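Local coordinates for protein aspartate-semialdehyde dehydrogenase (Candida albicans, PDB 3HSK) that catalyses the NADPH-dependent reductive dephosphorylation of 4-phospho-L-aspartate to L-aspartate semialdehyde, the second step in the biosynthesis of the aspartate family of amino acids, at residues E143-V148 against I369-I374. Numbering follows the deposited sequence.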
loop_
_atom_site.group_PDB
_atom_site.type_symbol
_atom_site.label_atom_id
_atom_site.label_comp_id
_atom_site.label_asym_id
_atom_site.label_seq_id
_atom_site.Cartn_x
_atom_site.Cartn_y
_atom_site.Cartn_z
ATOM N N GLU A 143 11.944 24.596 -13.154
ATOM C CA GLU A 143 12.163 25.160 -14.488
ATOM C C GLU A 143 10.845 25.515 -15.171
ATOM O O GLU A 143 10.802 26.345 -16.077
ATOM C CB GLU A 143 13.004 24.215 -15.370
ATOM C CG GLU A 143 12.402 22.813 -15.588
ATOM C CD GLU A 143 12.801 21.814 -14.507
ATOM O OE1 GLU A 143 13.260 22.235 -13.422
ATOM O OE2 GLU A 143 12.656 20.595 -14.747
ATOM N N HIS A 144 9.767 24.891 -14.716
ATOM C CA HIS A 144 8.447 25.194 -15.239
ATOM C C HIS A 144 8.017 26.635 -14.911
ATOM O O HIS A 144 7.121 27.188 -15.548
ATOM C CB HIS A 144 7.445 24.143 -14.754
ATOM C CG HIS A 144 7.461 22.883 -15.567
ATOM N ND1 HIS A 144 6.496 21.906 -15.445
ATOM C CD2 HIS A 144 8.307 22.455 -16.537
ATOM C CE1 HIS A 144 6.760 20.920 -16.286
ATOM N NE2 HIS A 144 7.850 21.233 -16.966
ATOM N N ILE A 145 8.696 27.247 -13.946
ATOM C CA ILE A 145 8.493 28.662 -13.618
ATOM C C ILE A 145 9.001 29.614 -14.726
ATOM O O ILE A 145 8.557 30.769 -14.804
ATOM C CB ILE A 145 9.095 29.004 -12.227
ATOM C CG1 ILE A 145 8.266 28.317 -11.127
ATOM C CG2 ILE A 145 9.172 30.515 -12.005
ATOM C CD1 ILE A 145 8.824 28.448 -9.707
ATOM N N ASP A 146 9.903 29.125 -15.586
ATOM C CA ASP A 146 10.421 29.924 -16.707
ATOM C C ASP A 146 9.283 30.477 -17.556
ATOM O O ASP A 146 9.407 31.557 -18.127
ATOM C CB ASP A 146 11.362 29.116 -17.616
ATOM C CG ASP A 146 12.583 28.559 -16.884
ATOM O OD1 ASP A 146 12.896 29.005 -15.758
ATOM O OD2 ASP A 146 13.233 27.655 -17.455
ATOM N N VAL A 147 8.183 29.728 -17.642
ATOM C CA VAL A 147 7.013 30.163 -18.413
ATOM C C VAL A 147 6.491 31.519 -17.924
ATOM O O VAL A 147 6.261 32.424 -18.734
ATOM C CB VAL A 147 5.892 29.104 -18.413
ATOM C CG1 VAL A 147 4.666 29.610 -19.159
ATOM C CG2 VAL A 147 6.388 27.823 -19.049
ATOM N N VAL A 148 6.332 31.670 -16.608
ATOM C CA VAL A 148 5.900 32.957 -16.048
ATOM C C VAL A 148 7.044 33.966 -16.054
ATOM O O VAL A 148 6.816 35.156 -16.262
ATOM C CB VAL A 148 5.249 32.855 -14.622
ATOM C CG1 VAL A 148 4.089 31.862 -14.610
ATOM C CG2 VAL A 148 6.278 32.518 -13.543
ATOM N N ILE A 369 6.832 28.366 0.113
ATOM C CA ILE A 369 7.916 29.279 0.476
ATOM C C ILE A 369 9.087 29.160 -0.506
ATOM O O ILE A 369 9.647 30.174 -0.936
ATOM C CB ILE A 369 8.371 29.073 1.960
ATOM C CG1 ILE A 369 7.583 29.994 2.904
ATOM C CG2 ILE A 369 9.859 29.349 2.153
ATOM C CD1 ILE A 369 6.171 29.548 3.188
ATOM N N LEU A 370 9.428 27.921 -0.862
ATOM C CA LEU A 370 10.526 27.651 -1.780
ATOM C C LEU A 370 10.252 28.234 -3.170
ATOM O O LEU A 370 11.144 28.823 -3.774
ATOM C CB LEU A 370 10.852 26.144 -1.834
ATOM C CG LEU A 370 12.123 25.681 -2.571
ATOM C CD1 LEU A 370 13.349 26.489 -2.155
ATOM C CD2 LEU A 370 12.378 24.194 -2.375
ATOM N N ILE A 371 9.020 28.092 -3.659
ATOM C CA ILE A 371 8.608 28.713 -4.925
ATOM C C ILE A 371 8.834 30.223 -4.892
ATOM O O ILE A 371 9.349 30.794 -5.851
ATOM C CB ILE A 371 7.128 28.419 -5.268
ATOM C CG1 ILE A 371 6.942 26.936 -5.625
ATOM C CG2 ILE A 371 6.636 29.328 -6.405
ATOM C CD1 ILE A 371 5.488 26.474 -5.705
ATOM N N ALA A 372 8.456 30.856 -3.780
ATOM C CA ALA A 372 8.630 32.299 -3.594
ATOM C C ALA A 372 10.105 32.702 -3.557
ATOM O O ALA A 372 10.463 33.775 -4.040
ATOM C CB ALA A 372 7.918 32.768 -2.334
ATOM N N GLU A 373 10.946 31.842 -2.979
ATOM C CA GLU A 373 12.400 32.038 -2.983
ATOM C C GLU A 373 12.965 31.926 -4.401
ATOM O O GLU A 373 13.804 32.728 -4.806
ATOM C CB GLU A 373 13.087 31.021 -2.075
ATOM C CG GLU A 373 13.008 31.337 -0.593
ATOM C CD GLU A 373 13.378 30.146 0.272
ATOM O OE1 GLU A 373 13.900 29.146 -0.266
ATOM O OE2 GLU A 373 13.146 30.203 1.497
ATOM N N ILE A 374 12.493 30.931 -5.147
ATOM C CA ILE A 374 12.860 30.786 -6.549
ATOM C C ILE A 374 12.415 32.024 -7.335
ATOM O O ILE A 374 13.158 32.516 -8.174
ATOM C CB ILE A 374 12.280 29.497 -7.183
ATOM C CG1 ILE A 374 12.799 28.255 -6.446
ATOM C CG2 ILE A 374 12.634 29.417 -8.681
ATOM C CD1 ILE A 374 11.968 26.997 -6.680
#
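With CG1 of Ile145 anti to its carbonyl carbon (chi1 -69°) and CD1 extended beyond it (chi2 174°), the long branch of this side chain reaches across to Ile371 and Ile374. Both partners share this first torsion, with CG2 anti to the backbone N, and these CG2 methyls are what Ile145 meets. Its CD1 lies 4.1 Å from Ile371 CG2 and equally 4.1 Å from Ile374 CG2, so one methyl end is shared between two residues three apart on helix 364-376. The side chain of Ile145 meets each of the other two at a slant and touches them through methyls alone, an apolar van der Waals contact with all three residues buried. The backbones stay well apart, 8.6 Å between CA of Ile145 and CA of Ile374, and the extended Ile145 side chain bridges much of that gap. Ile167 of strand 165-169 touches both Ile145 and Ile371, so the cluster also rests on the parallel sheet. Here, then, the segment 143-148, which leads into helix 146-157, and the last helix, 364-376, far apart in sequence, pack beside the seven-stranded parallel sheet that includes strand 165-169, in the helix-against-sheet manner characteristic of the Rossmann-like alpha/beta fold of the NADP-binding part.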